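Local coordinates for SAM-dependent methyltransferase (Exiguobacterium sibiricum 255-15, PDB 3D2L), which probably transfers a methyl group from S-adenosylmethionine to an acceptor that has not been identified, at residues A[169-181]-A[191-203]. Residues are numbered along the deposited sequence; the frame is centred on the assembly and turned at random.
Sequences EEPLSVVHELTFF and RVDETHHQRTYPP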
loop_
_atom_site.group_PDB
_atom_site.type_symbol
_atom_site.label_atom_id
_atom_site.label_comp_id
_atom_site.label_asym_id
_atom_site.label_seq_id
_atom_site.Cartn_x
_atom_site.Cartn_y
_atom_site.Cartn_z
ATOM N N GLU A 169 13.493 -16.203 -1.284
ATOM C CA GLU A 169 14.876 -16.580 -0.946
ATOM C C GLU A 169 15.403 -15.823 0.260
ATOM O O GLU A 169 16.105 -16.381 1.093
ATOM C CB GLU A 169 15.816 -16.330 -2.131
ATOM C CG GLU A 169 15.420 -17.060 -3.407
ATOM C CD GLU A 169 15.332 -18.569 -3.221
ATOM O OE1 GLU A 169 16.197 -19.140 -2.513
ATOM O OE2 GLU A 169 14.396 -19.177 -3.788
ATOM N N GLU A 170 15.101 -14.539 0.339
ATOM C CA GLU A 170 15.525 -13.735 1.485
ATOM C C GLU A 170 14.639 -13.992 2.703
ATOM O O GLU A 170 13.461 -14.366 2.563
ATOM C CB GLU A 170 15.457 -12.242 1.143
ATOM C CG GLU A 170 16.491 -11.775 0.137
ATOM C CD GLU A 170 17.911 -11.744 0.709
ATOM O OE1 GLU A 170 18.083 -11.491 1.923
ATOM O OE2 GLU A 170 18.866 -11.956 -0.067
ATOM N N PRO A 171 15.175 -13.741 3.910
ATOM C CA PRO A 171 14.342 -13.907 5.099
ATOM C C PRO A 171 13.136 -12.984 5.078
ATOM O O PRO A 171 13.237 -11.851 4.622
ATOM C CB PRO A 171 15.266 -13.504 6.256
ATOM C CG PRO A 171 16.370 -12.731 5.613
ATOM C CD PRO A 171 16.537 -13.306 4.250
ATOM N N LEU A 172 12.010 -13.480 5.575
ATOM C CA LEU A 172 10.773 -12.703 5.659
ATOM C C LEU A 172 10.315 -12.159 4.298
ATOM O O LEU A 172 9.788 -11.038 4.194
ATOM C CB LEU A 172 10.935 -11.571 6.676
ATOM C CG LEU A 172 11.380 -11.951 8.093
ATOM C CD1 LEU A 172 11.443 -10.679 8.963
ATOM C CD2 LEU A 172 10.445 -13.012 8.684
ATOM N N SER A 173 10.489 -12.979 3.260
ATOM C CA SER A 173 10.064 -12.636 1.902
ATOM C C SER A 173 9.021 -13.648 1.433
ATOM O O SER A 173 8.930 -14.766 1.954
ATOM C CB SER A 173 11.257 -12.597 0.934
ATOM O OG SER A 173 11.694 -13.902 0.602
ATOM N N VAL A 174 8.220 -13.229 0.469
ATOM C CA VAL A 174 7.164 -14.063 -0.101
ATOM C C VAL A 174 7.150 -13.813 -1.595
ATOM O O VAL A 174 7.444 -12.695 -2.042
ATOM C CB VAL A 174 5.753 -13.741 0.508
ATOM C CG1 VAL A 174 5.432 -12.298 0.328
ATOM C CG2 VAL A 174 4.626 -14.520 -0.150
ATOM N N VAL A 175 6.881 -14.883 -2.350
ATOM C CA VAL A 175 6.672 -14.846 -3.793
ATOM C C VAL A 175 5.193 -15.171 -3.972
ATOM O O VAL A 175 4.731 -16.223 -3.544
ATOM C CB VAL A 175 7.530 -15.914 -4.553
ATOM C CG1 VAL A 175 7.257 -15.857 -6.042
ATOM C CG2 VAL A 175 9.003 -15.717 -4.287
ATOM N N HIS A 176 4.431 -14.230 -4.526
ATOM C CA HIS A 176 3.009 -14.446 -4.806
ATOM C C HIS A 176 2.860 -14.797 -6.266
ATOM O O HIS A 176 3.099 -13.940 -7.126
ATOM C CB HIS A 176 2.197 -13.161 -4.573
ATOM C CG HIS A 176 2.317 -12.622 -3.191
ATOM N ND1 HIS A 176 1.916 -13.326 -2.078
ATOM C CD2 HIS A 176 2.782 -11.429 -2.740
ATOM C CE1 HIS A 176 2.141 -12.594 -0.999
ATOM N NE2 HIS A 176 2.638 -11.428 -1.377
ATOM N N GLU A 177 2.481 -16.044 -6.558
ATOM C CA GLU A 177 2.257 -16.479 -7.942
ATOM C C GLU A 177 0.782 -16.403 -8.194
ATOM O O GLU A 177 0.014 -17.173 -7.641
ATOM C CB GLU A 177 2.780 -17.885 -8.178
ATOM C CG GLU A 177 4.285 -17.977 -8.031
ATOM C CD GLU A 177 5.058 -17.442 -9.215
ATOM O OE1 GLU A 177 4.487 -16.677 -10.032
ATOM O OE2 GLU A 177 6.252 -17.819 -9.339
ATOM N N LEU A 178 0.397 -15.436 -9.022
ATOM C CA LEU A 178 -0.990 -15.202 -9.357
ATOM C C LEU A 178 -1.328 -15.663 -10.762
ATOM O O LEU A 178 -0.529 -15.499 -11.689
ATOM C CB LEU A 178 -1.317 -13.718 -9.267
ATOM C CG LEU A 178 -1.773 -13.105 -7.951
ATOM C CD1 LEU A 178 -3.198 -13.602 -7.600
ATOM C CD2 LEU A 178 -0.789 -13.426 -6.882
ATOM N N THR A 179 -2.523 -16.237 -10.902
ATOM C CA THR A 179 -3.079 -16.594 -12.206
ATOM C C THR A 179 -4.498 -16.042 -12.200
ATOM O O THR A 179 -5.252 -16.356 -11.306
ATOM C CB THR A 179 -3.091 -18.093 -12.469
ATOM O OG1 THR A 179 -1.745 -18.543 -12.666
ATOM C CG2 THR A 179 -3.891 -18.444 -13.779
ATOM N N PHE A 180 -4.825 -15.211 -13.183
ATOM C CA PHE A 180 -6.183 -14.671 -13.362
ATOM C C PHE A 180 -6.797 -15.307 -14.590
ATOM O O PHE A 180 -6.115 -15.483 -15.591
ATOM C CB PHE A 180 -6.170 -13.136 -13.567
ATOM C CG PHE A 180 -5.670 -12.376 -12.362
ATOM C CD1 PHE A 180 -4.311 -12.119 -12.208
ATOM C CD2 PHE A 180 -6.554 -12.009 -11.347
ATOM C CE1 PHE A 180 -3.827 -11.460 -11.075
ATOM C CE2 PHE A 180 -6.080 -11.335 -10.209
ATOM C CZ PHE A 180 -4.715 -11.077 -10.075
ATOM N N PHE A 181 -8.073 -15.672 -14.495
ATOM C CA PHE A 181 -8.851 -16.131 -15.630
ATOM C C PHE A 181 -9.884 -15.052 -15.798
ATOM O O PHE A 181 -10.764 -14.896 -14.943
ATOM C CB PHE A 181 -9.493 -17.495 -15.403
ATOM C CG PHE A 181 -8.511 -18.588 -15.362
ATOM C CD1 PHE A 181 -7.962 -19.064 -16.528
ATOM C CD2 PHE A 181 -8.086 -19.106 -14.144
ATOM C CE1 PHE A 181 -7.015 -20.068 -16.495
ATOM C CE2 PHE A 181 -7.148 -20.109 -14.094
ATOM C CZ PHE A 181 -6.608 -20.589 -15.267
ATOM N N ARG A 191 -6.243 -16.087 -19.788
ATOM C CA ARG A 191 -5.402 -16.313 -18.649
ATOM C C ARG A 191 -4.278 -15.310 -18.619
ATOM O O ARG A 191 -3.720 -14.963 -19.658
ATOM C CB ARG A 191 -4.873 -17.753 -18.677
ATOM C CG ARG A 191 -3.851 -18.071 -17.620
ATOM C CD ARG A 191 -3.442 -19.506 -17.637
ATOM N NE ARG A 191 -2.507 -19.786 -16.572
ATOM C CZ ARG A 191 -2.128 -21.002 -16.178
ATOM N NH1 ARG A 191 -2.601 -22.096 -16.761
ATOM N NH2 ARG A 191 -1.272 -21.130 -15.176
ATOM N N VAL A 192 -4.014 -14.777 -17.428
ATOM C CA VAL A 192 -2.860 -13.891 -17.181
ATOM C C VAL A 192 -2.166 -14.364 -15.906
ATOM O O VAL A 192 -2.800 -14.491 -14.862
ATOM C CB VAL A 192 -3.235 -12.408 -16.992
ATOM C CG1 VAL A 192 -1.955 -11.580 -16.746
ATOM C CG2 VAL A 192 -3.966 -11.866 -18.214
ATOM N N ASP A 193 -0.871 -14.634 -16.009
ATOM C CA ASP A 193 -0.043 -15.060 -14.880
ATOM C C ASP A 193 0.886 -13.914 -14.481
ATOM O O ASP A 193 1.510 -13.297 -15.349
ATOM C CB ASP A 193 0.840 -16.250 -15.286
ATOM C CG ASP A 193 0.036 -17.502 -15.630
ATOM O OD1 ASP A 193 -0.935 -17.817 -14.927
ATOM O OD2 ASP A 193 0.401 -18.185 -16.596
ATOM N N GLU A 194 0.974 -13.637 -13.186
ATOM C CA GLU A 194 1.849 -12.595 -12.631
ATOM C C GLU A 194 2.594 -13.089 -11.398
ATOM O O GLU A 194 2.084 -13.930 -10.664
ATOM C CB GLU A 194 1.026 -11.401 -12.169
ATOM C CG GLU A 194 0.481 -10.585 -13.255
ATOM C CD GLU A 194 -0.219 -9.351 -12.730
ATOM O OE1 GLU A 194 -0.653 -9.374 -11.544
ATOM O OE2 GLU A 194 -0.339 -8.369 -13.509
ATOM N N THR A 195 3.792 -12.545 -11.167
ATOM C CA THR A 195 4.562 -12.883 -9.992
ATOM C C THR A 195 4.876 -11.572 -9.274
ATOM O O THR A 195 5.355 -10.632 -9.870
ATOM C CB THR A 195 5.858 -13.617 -10.334
ATOM O OG1 THR A 195 5.551 -14.698 -11.215
ATOM C CG2 THR A 195 6.511 -14.171 -9.072
ATOM N N HIS A 196 4.544 -11.536 -7.996
ATOM C CA HIS A 196 4.754 -10.388 -7.131
ATOM C C HIS A 196 5.646 -10.818 -5.996
ATOM O O HIS A 196 5.549 -11.939 -5.515
ATOM C CB HIS A 196 3.421 -9.857 -6.634
ATOM C CG HIS A 196 2.523 -9.391 -7.748
ATOM N ND1 HIS A 196 2.665 -8.159 -8.352
ATOM C CD2 HIS A 196 1.512 -10.010 -8.398
ATOM C CE1 HIS A 196 1.770 -8.033 -9.315
ATOM N NE2 HIS A 196 1.050 -9.137 -9.357
ATOM N N HIS A 197 6.505 -9.894 -5.578
ATOM C CA HIS A 197 7.475 -10.145 -4.535
ATOM C C HIS A 197 7.250 -9.185 -3.395
ATOM O O HIS A 197 7.135 -7.983 -3.607
ATOM C CB HIS A 197 8.886 -9.954 -5.093
ATOM C CG HIS A 197 9.209 -10.909 -6.195
ATOM N ND1 HIS A 197 9.648 -12.191 -5.954
ATOM C CD2 HIS A 197 9.075 -10.799 -7.540
ATOM C CE1 HIS A 197 9.800 -12.823 -7.107
ATOM N NE2 HIS A 197 9.453 -12.001 -8.082
ATOM N N GLN A 198 7.229 -9.716 -2.180
ATOM C CA GLN A 198 7.138 -8.872 -0.998
ATOM C C GLN A 198 8.142 -9.292 0.046
ATOM O O GLN A 198 8.531 -10.453 0.108
ATOM C CB GLN A 198 5.745 -8.869 -0.422
ATOM C CG GLN A 198 4.787 -7.987 -1.165
ATOM C CD GLN A 198 3.466 -7.893 -0.446
ATOM O OE1 GLN A 198 2.930 -8.927 0.028
ATOM N NE2 GLN A 198 2.922 -6.663 -0.332
ATOM N N ARG A 199 8.590 -8.314 0.828
ATOM C CA ARG A 199 9.554 -8.555 1.844
ATOM C C ARG A 199 9.284 -7.627 3.026
ATOM O O ARG A 199 8.890 -6.448 2.885
ATOM C CB ARG A 199 10.986 -8.348 1.286
ATOM C CG ARG A 199 12.090 -8.570 2.283
ATOM C CD ARG A 199 13.419 -8.342 1.617
ATOM N NE ARG A 199 14.508 -8.577 2.550
ATOM C CZ ARG A 199 15.773 -8.401 2.244
ATOM N NH1 ARG A 199 16.120 -8.022 1.018
ATOM N NH2 ARG A 199 16.695 -8.644 3.161
ATOM N N THR A 200 9.462 -8.183 4.211
ATOM C CA THR A 200 9.293 -7.423 5.406
ATOM C C THR A 200 10.497 -7.609 6.328
ATOM O O THR A 200 11.461 -8.354 6.009
ATOM C CB THR A 200 7.903 -7.691 6.070
ATOM O OG1 THR A 200 7.532 -6.552 6.847
ATOM C CG2 THR A 200 7.909 -8.993 6.934
ATOM N N TYR A 201 10.461 -6.859 7.421
ATOM C CA TYR A 201 11.493 -6.792 8.431
ATOM C C TYR A 201 10.843 -6.684 9.814
ATOM O O TYR A 201 9.644 -6.294 9.933
ATOM C CB TYR A 201 12.375 -5.545 8.197
ATOM C CG TYR A 201 13.011 -5.517 6.825
ATOM C CD1 TYR A 201 12.366 -4.893 5.743
ATOM C CD2 TYR A 201 14.243 -6.124 6.598
ATOM C CE1 TYR A 201 12.929 -4.900 4.483
ATOM C CE2 TYR A 201 14.832 -6.088 5.349
ATOM C CZ TYR A 201 14.163 -5.485 4.293
ATOM O OH TYR A 201 14.737 -5.470 3.032
ATOM N N PRO A 202 11.593 -7.072 10.869
ATOM C CA PRO A 202 11.085 -6.818 12.213
ATOM C C PRO A 202 10.803 -5.309 12.377
ATOM O O PRO A 202 11.500 -4.490 11.799
ATOM C CB PRO A 202 12.236 -7.269 13.111
ATOM C CG PRO A 202 12.951 -8.311 12.312
ATOM C CD PRO A 202 12.865 -7.819 10.891
ATOM N N PRO A 203 9.761 -4.936 13.124
ATOM C CA PRO A 203 9.461 -3.507 13.285
ATOM C C PRO A 203 10.642 -2.634 13.720
ATOM O O PRO A 203 10.768 -1.513 13.279
ATOM C CB PRO A 203 8.362 -3.495 14.349
ATOM C CG PRO A 203 7.729 -4.826 14.233
ATOM C CD PRO A 203 8.771 -5.800 13.798
HETATM O O HOH W 1 13.698 -9.316 5.343
HETATM O O HOH W 2 10.147 -12.416 -2.711
#
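The R199 guanidinium has E170 lying against one face, CB over its centre, and the Y201 hydroxyl over the other. E170 OE1 sits 3.4 Å from R199 NH2, well out of the guanidinium plane, so this salt bridge works by charge alone; R199 NH1 donates to the carbonyl of Q111, and in the plane R199 NE reaches a water that also bridges the carbonyls of P171 and T200. F181 CZ lies over one face of the R191 guanidinium, and D193 OD1 meets its edge in the plane, 3.0 Å from R191 NE. The H176 ring is met at its edge: NE2 donates to Q198 OE1 (2.9 Å, 162° at the hydrogen), but from above the amide plane. That same oxygen accepts from H138, while Q198 NE2 binds D105, so both ends of the amide are held. All this belongs to an antiparallel hairpin, 173-183 with 189-199, in a four-stranded sheet appended to the Rossmann-like methyltransferase core; its bridges run unbroken from S173–R199 to F181–R191. Q198, V174 and H176 share one face. On the opposite face, the E177 chain bends at chi2 (-77°), bringing OE1 to T195 OG1 (2.5 Å). Further along, D193 OD1 also accepts from T179 OG1 (2.5 Å).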